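Local coordinates for protein chlorella virus DNA ligase-adenylate (Chlorella virus, PDB 1FVI) that probably seals nicks in duplex DNA at the expense of ATP, passing through a covalent enzyme-adenylate intermediate, the state captured here, at residues I197-F203 with D230-E236; K190-I196 with K268-Y274; K34-M38 with N52-T56. The protein carries 1 engineered substitution. All coordinates share one frame; numbering follows the deposited sequence.

Contact 1 of 3, residues I197-F203 with D230-E236; sequences ISMTALF and DVMGSIE
Thr200 O is gripped by two successive backbone amides from the neighbouring strand, Gly233 N at 2.7 Å and Ser234 N at 3.0 Å. Both donors face one residue, a classic beta bulge; a second has Ile197 and Ser198 facing Glu236. Asp230 OD1 takes Phe203 N on its syn lone pair at 3.0 Å and Val231 N at 2.7 Å on the anti side, tilted 27° out of the carboxylate plane, pinning the carboxylate where strand 190-201 ends and the chain enters strand 232-237. The Phe203 ring and the Asp230 carboxylate cross obliquely, their planes 21° apart. Beside the ring, Leu202 CD2 presses on Val231 CG2, a tight 3.5 Å. On the polar Ser198, Thr200 and Ser234 face, the bend of Glu236 at chi2 (58°) carries its carboxylate back along the strand, where OE2 accepts from Ser234 OG at 2.7 Å, with a weak bond from Thr200 OG1 at 3.1 Å. On the other face Met199 lies alongside Ile235, pointing the same way, CG against CG2. Phe258 of helix 252-260 touches Met199 and Met232. This makes an amphipathic antiparallel strand pair of the OB-like domain, with a carboxylate on its polar face whose charge is probably eased by its hydroxyl neighbours.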
loop_
_atom_site.group_PDB
_atom_site.type_symbol
_atom_site.label_atom_id
_atom_site.label_comp_id
_atom_site.label_asym_id
_atom_site.label_seq_id
_atom_site.Cartn_x
_atom_site.Cartn_y
_atom_site.Cartn_z
ATOM N N ILE A 197 -8.746 -23.562 -13.790
ATOM C CA ILE A 197 -8.854 -24.713 -14.683
ATOM C C ILE A 197 -7.489 -25.301 -15.058
ATOM O O ILE A 197 -7.336 -26.515 -15.120
ATOM C CB ILE A 197 -9.687 -24.400 -15.931
ATOM C CG1 ILE A 197 -8.982 -23.392 -16.812
ATOM C CG2 ILE A 197 -11.059 -23.853 -15.526
ATOM C CD1 ILE A 197 -9.897 -22.802 -17.862
ATOM N N SER A 198 -6.486 -24.448 -15.232
ATOM C CA SER A 198 -5.135 -24.908 -15.558
ATOM C C SER A 198 -4.076 -23.875 -15.117
ATOM O O SER A 198 -4.420 -22.802 -14.642
ATOM C CB SER A 198 -5.007 -25.210 -17.058
ATOM O OG SER A 198 -5.176 -24.035 -17.832
ATOM N N MET A 199 -2.795 -24.227 -15.243
ATOM C CA MET A 199 -1.692 -23.341 -14.874
ATOM C C MET A 199 -0.583 -23.361 -15.909
ATOM O O MET A 199 -0.416 -24.334 -16.650
ATOM C CB MET A 199 -1.090 -23.734 -13.526
ATOM C CG MET A 199 -2.008 -23.535 -12.357
ATOM S SD MET A 199 -1.205 -23.983 -10.832
ATOM C CE MET A 199 -2.637 -23.915 -9.721
ATOM N N THR A 200 0.192 -22.285 -15.928
ATOM C CA THR A 200 1.298 -22.155 -16.849
ATOM C C THR A 200 2.516 -21.816 -16.001
ATOM O O THR A 200 2.441 -20.916 -15.156
ATOM C CB THR A 200 1.054 -21.019 -17.835
ATOM O OG1 THR A 200 -0.207 -21.217 -18.471
ATOM C CG2 THR A 200 2.131 -20.990 -18.893
ATOM N N ALA A 201 3.607 -22.566 -16.198
ATOM C CA ALA A 201 4.855 -22.359 -15.461
ATOM C C ALA A 201 5.526 -21.018 -15.791
ATOM O O ALA A 201 5.242 -20.405 -16.828
ATOM C CB ALA A 201 5.810 -23.501 -15.732
ATOM N N LEU A 202 6.445 -20.600 -14.922
ATOM C CA LEU A 202 7.159 -19.334 -15.082
ATOM C C LEU A 202 8.468 -19.387 -15.880
ATOM O O LEU A 202 8.694 -18.542 -16.748
ATOM C CB LEU A 202 7.409 -18.703 -13.706
ATOM C CG LEU A 202 8.214 -17.401 -13.599
ATOM C CD1 LEU A 202 7.631 -16.300 -14.490
ATOM C CD2 LEU A 202 8.233 -16.955 -12.140
ATOM N N PHE A 203 9.350 -20.331 -15.561
ATOM C CA PHE A 203 10.631 -20.444 -16.275
ATOM C C PHE A 203 10.570 -21.490 -17.387
ATOM O O PHE A 203 11.499 -22.282 -17.538
ATOM C CB PHE A 203 11.766 -20.812 -15.316
ATOM C CG PHE A 203 11.723 -20.088 -13.999
ATOM C CD1 PHE A 203 11.421 -20.776 -12.828
ATOM C CD2 PHE A 203 12.022 -18.733 -13.919
ATOM C CE1 PHE A 203 11.422 -20.131 -11.592
ATOM C CE2 PHE A 203 12.028 -18.074 -12.688
ATOM C CZ PHE A 203 11.728 -18.776 -11.519
ATOM N N ASP A 230 10.452 -25.403 -10.924
ATOM C CA ASP A 230 9.753 -24.276 -11.531
ATOM C C ASP A 230 8.612 -23.846 -10.606
ATOM O O ASP A 230 8.263 -24.550 -9.650
ATOM C CB ASP A 230 9.186 -24.703 -12.885
ATOM C CG ASP A 230 8.997 -23.543 -13.849
ATOM O OD1 ASP A 230 8.977 -22.372 -13.413
ATOM O OD2 ASP A 230 8.870 -23.815 -15.063
ATOM N N VAL A 231 8.067 -22.665 -10.876
ATOM C CA VAL A 231 6.957 -22.108 -10.111
ATOM C C VAL A 231 5.883 -21.652 -11.100
ATOM O O VAL A 231 6.117 -21.616 -12.324
ATOM C CB VAL A 231 7.408 -20.906 -9.242
ATOM C CG1 VAL A 231 8.543 -21.329 -8.302
ATOM C CG2 VAL A 231 7.848 -19.737 -10.121
ATOM N N MET A 232 4.702 -21.339 -10.577
ATOM C CA MET A 232 3.598 -20.901 -11.426
ATOM C C MET A 232 3.824 -19.489 -11.987
ATOM O O MET A 232 4.306 -18.590 -11.286
ATOM C CB MET A 232 2.264 -21.006 -10.668
ATOM C CG MET A 232 1.048 -20.448 -11.415
ATOM S SD MET A 232 0.771 -18.655 -11.188
ATOM C CE MET A 232 0.090 -18.713 -9.571
ATOM N N GLY A 233 3.555 -19.337 -13.282
ATOM C CA GLY A 233 3.715 -18.050 -13.932
ATOM C C GLY A 233 2.354 -17.390 -14.019
ATOM O O GLY A 233 2.208 -16.198 -13.747
ATOM N N SER A 234 1.349 -18.171 -14.406
ATOM C CA SER A 234 -0.011 -17.663 -14.507
ATOM C C SER A 234 -1.002 -18.799 -14.328
ATOM O O SER A 234 -0.663 -19.976 -14.500
ATOM C CB SER A 234 -0.262 -16.985 -15.866
ATOM O OG SER A 234 -0.423 -17.934 -16.914
ATOM N N ILE A 235 -2.202 -18.434 -13.895
ATOM C CA ILE A 235 -3.283 -19.384 -13.738
ATOM C C ILE A 235 -4.388 -18.958 -14.703
ATOM O O ILE A 235 -4.604 -17.762 -14.924
ATOM C CB ILE A 235 -3.824 -19.444 -12.302
ATOM C CG1 ILE A 235 -4.317 -18.066 -11.835
ATOM C CG2 ILE A 235 -2.773 -20.016 -11.382
ATOM C CD1 ILE A 235 -5.118 -18.122 -10.521
ATOM N N GLU A 236 -4.997 -19.944 -15.359
ATOM C CA GLU A 236 -6.074 -19.695 -16.305
ATOM C C GLU A 236 -7.350 -19.980 -15.548
ATOM O O GLU A 236 -7.463 -21.010 -14.872
ATOM C CB GLU A 236 -5.921 -20.577 -17.544
ATOM C CG GLU A 236 -4.707 -20.218 -18.406
ATOM C CD GLU A 236 -3.372 -20.301 -17.653
ATOM O OE1 GLU A 236 -3.129 -21.333 -16.989
ATOM O OE2 GLU A 236 -2.570 -19.337 -17.725
#

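Contact 2 of 3, residues K190-I196 with K268-Y274; sequences KDAEATI and KMVKFKY
Asp191 OD1 and Lys273 NZ form a salt bridge at 2.9 Å, the two side chains running alongside each other and pointing the same way. The ammonium arrives on the syn side of OD1 but 34° out of the carboxylate plane. A water that donates to the same oxygen also reaches Phe272 O, tying the carboxylate to the opposite backbone. On the other face, Ala192 CB sits between two aromatic neighbours: it meets Phe272 CE2 at 3.5 Å and lies at the edge of the Tyr274 ring, also 3.5 Å from its CE2. Both rings reach it because their CG atoms sit between the backbone N and the carbonyl carbon (chi1 70° for Phe272), which leans them over the neighbouring strand.

Between these two faces runs a regular antiparallel ladder, with paired bonds at Lys190-Tyr274, Ala192-Phe272 and Ala194-Val270, and Ile196 N to Lys268 O closing it at 2.9 Å. Strands 190-201 and 269-275 lie next to each other in the five-stranded sheet of the OB-like domain. At the Ile196-Lys268 end of the ladder the Ile196 and Val270 side chains cross at about a right angle, Ile196 CD1 pressing on Val270 CG1 at a tight 3.3 Å. Further out, Tyr239 packs edge-to-face with Phe272 and hydrogen-bonds through its hydroxyl to that of Tyr274, while Ile291 of strand 286-291 covers Ile196 and Val270.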
loop_
_atom_site.group_PDB
_atom_site.type_symbol
_atom_site.label_atom_id
_atom_site.label_comp_id
_atom_site.label_asym_id
_atom_site.label_seq_id
_atom_site.Cartn_x
_atom_site.Cartn_y
_atom_site.Cartn_z
ATOM N N LYS A 190 -12.995 -3.793 -9.370
ATOM C CA LYS A 190 -14.138 -4.589 -8.930
ATOM C C LYS A 190 -13.693 -5.963 -8.454
ATOM O O LYS A 190 -12.734 -6.510 -8.976
ATOM C CB LYS A 190 -15.082 -4.743 -10.127
ATOM C CG LYS A 190 -16.529 -5.063 -9.831
ATOM C CD LYS A 190 -17.326 -4.943 -11.136
ATOM C CE LYS A 190 -18.837 -4.979 -10.933
ATOM N NZ LYS A 190 -19.343 -6.347 -10.651
ATOM N N ASP A 191 -14.407 -6.508 -7.473
ATOM C CA ASP A 191 -14.132 -7.827 -6.922
ATOM C C ASP A 191 -14.928 -8.895 -7.649
ATOM O O ASP A 191 -16.147 -8.780 -7.811
ATOM C CB ASP A 191 -14.522 -7.885 -5.454
ATOM C CG ASP A 191 -13.563 -7.157 -4.576
ATOM O OD1 ASP A 191 -12.372 -7.540 -4.545
ATOM O OD2 ASP A 191 -14.007 -6.197 -3.917
ATOM N N ALA A 192 -14.243 -9.962 -8.033
ATOM C CA ALA A 192 -14.884 -11.065 -8.729
ATOM C C ALA A 192 -14.225 -12.398 -8.354
ATOM O O ALA A 192 -13.173 -12.436 -7.706
ATOM C CB ALA A 192 -14.833 -10.836 -10.242
ATOM N N GLU A 193 -14.881 -13.489 -8.730
ATOM C CA GLU A 193 -14.382 -14.827 -8.446
ATOM C C GLU A 193 -14.320 -15.633 -9.730
ATOM O O GLU A 193 -15.129 -15.447 -10.636
ATOM C CB GLU A 193 -15.286 -15.550 -7.439
ATOM C CG GLU A 193 -15.042 -15.190 -6.002
ATOM C CD GLU A 193 -16.045 -15.842 -5.068
ATOM O OE1 GLU A 193 -16.425 -17.009 -5.312
ATOM O OE2 GLU A 193 -16.455 -15.188 -4.085
ATOM N N ALA A 194 -13.366 -16.551 -9.780
ATOM C CA ALA A 194 -13.183 -17.396 -10.940
ATOM C C ALA A 194 -12.694 -18.774 -10.507
ATOM O O ALA A 194 -12.072 -18.926 -9.451
ATOM C CB ALA A 194 -12.200 -16.754 -11.881
ATOM N N THR A 195 -13.043 -19.791 -11.284
ATOM C CA THR A 195 -12.614 -21.140 -10.968
ATOM C C THR A 195 -11.325 -21.410 -11.735
ATOM O O THR A 195 -11.214 -21.034 -12.903
ATOM C CB THR A 195 -13.691 -22.178 -11.372
ATOM O OG1 THR A 195 -14.855 -21.997 -10.556
ATOM C CG2 THR A 195 -13.171 -23.612 -11.202
ATOM N N ILE A 196 -10.341 -22.010 -11.066
ATOM C CA ILE A 196 -9.073 -22.335 -11.708
ATOM C C ILE A 196 -9.261 -23.590 -12.562
ATOM O O ILE A 196 -9.879 -24.557 -12.117
ATOM C CB ILE A 196 -7.991 -22.639 -10.671
ATOM C CG1 ILE A 196 -7.857 -21.461 -9.706
ATOM C CG2 ILE A 196 -6.658 -22.937 -11.365
ATOM C CD1 ILE A 196 -7.028 -21.777 -8.471
ATOM N N LYS A 268 -10.463 -24.871 -7.727
ATOM C CA LYS A 268 -10.602 -23.943 -6.602
ATOM C C LYS A 268 -11.069 -22.579 -7.110
ATOM O O LYS A 268 -10.779 -22.183 -8.246
ATOM C CB LYS A 268 -9.289 -23.784 -5.836
ATOM C CG LYS A 268 -8.931 -24.965 -4.969
ATOM C CD LYS A 268 -10.016 -25.264 -3.938
ATOM C CE LYS A 268 -9.704 -26.528 -3.142
ATOM N NZ LYS A 268 -9.548 -27.745 -4.006
ATOM N N MET A 269 -11.823 -21.879 -6.272
ATOM C CA MET A 269 -12.330 -20.556 -6.609
ATOM C C MET A 269 -11.331 -19.508 -6.097
ATOM O O MET A 269 -10.941 -19.536 -4.934
ATOM C CB MET A 269 -13.670 -20.345 -5.904
ATOM C CG MET A 269 -14.544 -19.272 -6.512
ATOM S SD MET A 269 -15.380 -19.872 -7.997
ATOM C CE MET A 269 -17.078 -20.045 -7.411
ATOM N N VAL A 270 -10.892 -18.600 -6.958
ATOM C CA VAL A 270 -9.972 -17.547 -6.524
ATOM C C VAL A 270 -10.644 -16.165 -6.565
ATOM O O VAL A 270 -11.534 -15.919 -7.389
ATOM C CB VAL A 270 -8.659 -17.503 -7.385
ATOM C CG1 VAL A 270 -7.909 -18.815 -7.285
ATOM C CG2 VAL A 270 -8.959 -17.179 -8.839
ATOM N N LYS A 271 -10.285 -15.310 -5.606
ATOM C CA LYS A 271 -10.789 -13.933 -5.549
ATOM C C LYS A 271 -9.798 -13.068 -6.343
ATOM O O LYS A 271 -8.584 -13.210 -6.181
ATOM C CB LYS A 271 -10.844 -13.422 -4.099
ATOM C CG LYS A 271 -11.558 -14.347 -3.118
ATOM C CD LYS A 271 -11.878 -13.648 -1.789
ATOM C CE LYS A 271 -10.633 -13.196 -1.034
ATOM N NZ LYS A 271 -9.818 -14.337 -0.522
ATOM N N PHE A 272 -10.304 -12.202 -7.216
ATOM C CA PHE A 272 -9.440 -11.317 -8.002
ATOM C C PHE A 272 -10.126 -9.984 -8.218
ATOM O O PHE A 272 -11.292 -9.819 -7.874
ATOM C CB PHE A 272 -9.040 -11.943 -9.362
ATOM C CG PHE A 272 -10.172 -12.046 -10.377
ATOM C CD1 PHE A 272 -10.185 -11.219 -11.507
ATOM C CD2 PHE A 272 -11.210 -12.972 -10.212
ATOM C CE1 PHE A 272 -11.209 -11.306 -12.459
ATOM C CE2 PHE A 272 -12.237 -13.067 -11.156
ATOM C CZ PHE A 272 -12.237 -12.230 -12.283
ATOM N N LYS A 273 -9.376 -9.019 -8.726
ATOM C CA LYS A 273 -9.911 -7.697 -9.021
ATOM C C LYS A 273 -9.547 -7.391 -10.458
ATOM O O LYS A 273 -8.621 -7.992 -11.014
ATOM C CB LYS A 273 -9.306 -6.618 -8.096
ATOM C CG LYS A 273 -9.915 -6.556 -6.688
ATOM C CD LYS A 273 -9.122 -5.645 -5.761
ATOM C CE LYS A 273 -9.677 -5.655 -4.333
ATOM N NZ LYS A 273 -11.017 -4.997 -4.212
ATOM N N TYR A 274 -10.271 -6.443 -11.045
ATOM C CA TYR A 274 -10.040 -6.016 -12.422
ATOM C C TYR A 274 -10.814 -4.724 -12.632
ATOM O O TYR A 274 -11.627 -4.349 -11.793
ATOM C CB TYR A 274 -10.544 -7.084 -13.421
ATOM C CG TYR A 274 -12.043 -7.274 -13.386
ATOM C CD1 TYR A 274 -12.851 -6.734 -14.380
ATOM C CD2 TYR A 274 -12.654 -7.945 -12.326
ATOM C CE1 TYR A 274 -14.222 -6.852 -14.317
ATOM C CE2 TYR A 274 -14.015 -8.069 -12.254
ATOM C CZ TYR A 274 -14.801 -7.522 -13.250
ATOM O OH TYR A 274 -16.172 -7.648 -13.187
HETATM O O HOH W 1 -11.214 -10.218 -4.662
#

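Contact 3 of 3, residues K34-M38 with N52-T56; sequences KQTQM and NRLLT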
loop_
_atom_site.group_PDB
_atom_site.type_symbol
_atom_site.label_atom_id
_atom_site.label_comp_id
_atom_site.label_asym_id
_atom_site.label_seq_id
_atom_site.Cartn_x
_atom_site.Cartn_y
_atom_site.Cartn_z
ATOM N N LYS A 34 4.426 11.313 14.172
ATOM C CA LYS A 34 5.489 11.631 15.117
ATOM C C LYS A 34 5.316 13.054 15.636
ATOM O O LYS A 34 5.519 14.034 14.914
ATOM C CB LYS A 34 6.860 11.487 14.445
ATOM C CG LYS A 34 8.009 12.092 15.210
ATOM C CD LYS A 34 8.100 11.546 16.601
ATOM C CE LYS A 34 9.158 12.306 17.383
ATOM N NZ LYS A 34 10.508 12.251 16.745
ATOM N N GLN A 35 4.881 13.145 16.880
ATOM C CA GLN A 35 4.702 14.422 17.539
ATOM C C GLN A 35 5.089 14.208 19.000
ATOM O O GLN A 35 4.254 13.797 19.818
ATOM C CB GLN A 35 3.261 14.905 17.408
ATOM C CG GLN A 35 3.077 16.341 17.845
ATOM C CD GLN A 35 2.083 17.068 16.987
ATOM O OE1 GLN A 35 0.896 17.089 17.284
ATOM N NE2 GLN A 35 2.562 17.664 15.909
ATOM N N THR A 36 6.388 14.410 19.269
ATOM C CA THR A 36 7.033 14.246 20.574
ATOM C C THR A 36 7.290 12.745 20.752
ATOM O O THR A 36 8.378 12.327 21.140
ATOM C CB THR A 36 6.176 14.827 21.731
ATOM O OG1 THR A 36 5.654 16.107 21.345
ATOM C CG2 THR A 36 7.023 15.006 22.999
ATOM N N GLN A 37 6.266 11.951 20.452
ATOM C CA GLN A 37 6.307 10.492 20.482
ATOM C C GLN A 37 5.336 10.008 19.390
ATOM O O GLN A 37 4.661 10.827 18.761
ATOM C CB GLN A 37 5.867 9.957 21.837
ATOM C CG GLN A 37 4.439 10.287 22.215
ATOM C CD GLN A 37 4.038 9.690 23.552
ATOM O OE1 GLN A 37 3.162 10.220 24.237
ATOM N NE2 GLN A 37 4.664 8.569 23.922
ATOM N N MET A 38 5.274 8.699 19.144
ATOM C CA MET A 38 4.355 8.181 18.128
ATOM C C MET A 38 2.911 8.178 18.616
ATOM O O MET A 38 2.597 7.652 19.689
ATOM C CB MET A 38 4.760 6.792 17.643
ATOM C CG MET A 38 6.124 6.747 16.985
ATOM S SD MET A 38 6.489 8.079 15.792
ATOM C CE MET A 38 5.589 7.575 14.339
ATOM N N ASN A 52 6.901 2.595 19.693
ATOM C CA ASN A 52 6.836 4.015 19.983
ATOM C C ASN A 52 8.247 4.586 20.127
ATOM O O ASN A 52 8.649 5.456 19.352
ATOM C CB ASN A 52 6.004 4.242 21.248
ATOM C CG ASN A 52 5.527 5.687 21.386
ATOM O OD1 ASN A 52 6.135 6.605 20.835
ATOM N ND2 ASN A 52 4.420 5.883 22.097
ATOM N N ARG A 53 9.034 4.006 21.032
ATOM C CA ARG A 53 10.395 4.465 21.268
ATOM C C ARG A 53 11.269 4.394 20.024
ATOM O O ARG A 53 11.885 5.387 19.652
ATOM C CB ARG A 53 11.017 3.686 22.428
ATOM C CG ARG A 53 12.504 3.944 22.679
ATOM C CD ARG A 53 13.383 2.882 22.006
ATOM N NE ARG A 53 13.056 1.529 22.447
ATOM C CZ ARG A 53 13.777 0.450 22.159
ATOM N NH1 ARG A 53 14.878 0.552 21.425
ATOM N NH2 ARG A 53 13.389 -0.738 22.604
ATOM N N LEU A 54 11.311 3.228 19.382
ATOM C CA LEU A 54 12.107 3.023 18.174
ATOM C C LEU A 54 11.804 4.062 17.093
ATOM O O LEU A 54 12.710 4.739 16.587
ATOM C CB LEU A 54 11.868 1.615 17.601
ATOM C CG LEU A 54 12.399 0.373 18.333
ATOM C CD1 LEU A 54 11.912 -0.909 17.662
ATOM C CD2 LEU A 54 13.911 0.395 18.358
ATOM N N LEU A 55 10.530 4.174 16.721
ATOM C CA LEU A 55 10.136 5.140 15.699
ATOM C C LEU A 55 10.399 6.590 16.126
ATOM O O LEU A 55 10.803 7.396 15.296
ATOM C CB LEU A 55 8.667 4.956 15.308
ATOM C CG LEU A 55 8.304 3.670 14.559
ATOM C CD1 LEU A 55 6.789 3.556 14.423
ATOM C CD2 LEU A 55 8.981 3.639 13.202
ATOM N N THR A 56 10.189 6.925 17.406
ATOM C CA THR A 56 10.435 8.299 17.860
ATOM C C THR A 56 11.924 8.647 17.742
ATOM O O THR A 56 12.278 9.787 17.444
ATOM C CB THR A 56 9.954 8.569 19.311
ATOM O OG1 THR A 56 10.686 7.754 20.228
ATOM C CG2 THR A 56 8.491 8.280 19.453
#
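Met38, at the start of strand 38-39, lays its side chain against Leu55 of helix 49-58, and the chain can be followed outward atom by atom. Met38 CB passes Asn52 OD1 at 3.5 Å. With CG anti to the carbonyl carbon (chi1 -62°), the chain turns towards the helix, and CG rests on Leu55 CB at 3.5 Å. The bend at chi2 (-45°) keeps SD 3.8 Å from Leu55 CB, and the bend at chi3 brings Met38 CE back to about 4.2 Å from Leu55 CB and CD1. The two side chains cross at roughly a right angle, so the folded methionine lies across the base of the leucine. Tyr94 of strand 92-99 touches both, which makes this a buried seam between helix and sheet.

The backbone of Met38 is held by the helix too: its N donates to Asn52 OD1 at 2.8 Å, from above the amide plane, 35° out of it. Asn52 ND2 in turn hydrogen-bonds Ile46 O, and Met38 also pairs by backbone with Ile46, so one amide group ties the helix to two separate pieces of chain.

Lys34 enters at the other end of the segment. Its NZ donates to Thr56 O at 3.1 Å, in the carbonyl plane and on a lone pair, and it also bonds Leu59 O. A positive group set against carbonyls near the C-terminal end of helix 49-58 would be expected to interact well with that end of the helix dipole. Thr56 OG1 meanwhile turns back to Arg53 O at 2.7 Å, within the helix.

The loop itself makes a classic gamma turn at Thr36: Gln37 N bonds Gln35 O, and Gln35 N bonds Gln37 O. This is a beta-hairpin between strands 30-34 and 38-39, buttressed by a helix, in the adenylation domain of an ATP-dependent DNA ligase.

Contacts 1 and 2 share strand 190-201, which pairs with strand 232-237 in one and with strand 269-275 in the other; along the chain, contact 1 is nested inside the loop that contact 2 closes. Their centres are about 16 Å apart, and they touch where Ile235 CD1 packs 4.3 Å from Val270 CG2. Contact 3 belongs to the adenylation domain, on the opposite side of the chain's centre, about 45 Å from contact 1 and about 40 Å from contact 2, centre to centre. Contact 2 comes closest to the nucleotide: the side chain of Lys273 is about 11 Å from AMP and about 10 Å from that of Lys26, its covalent attachment point, against about 14 Å between Met38's side chain and AMP.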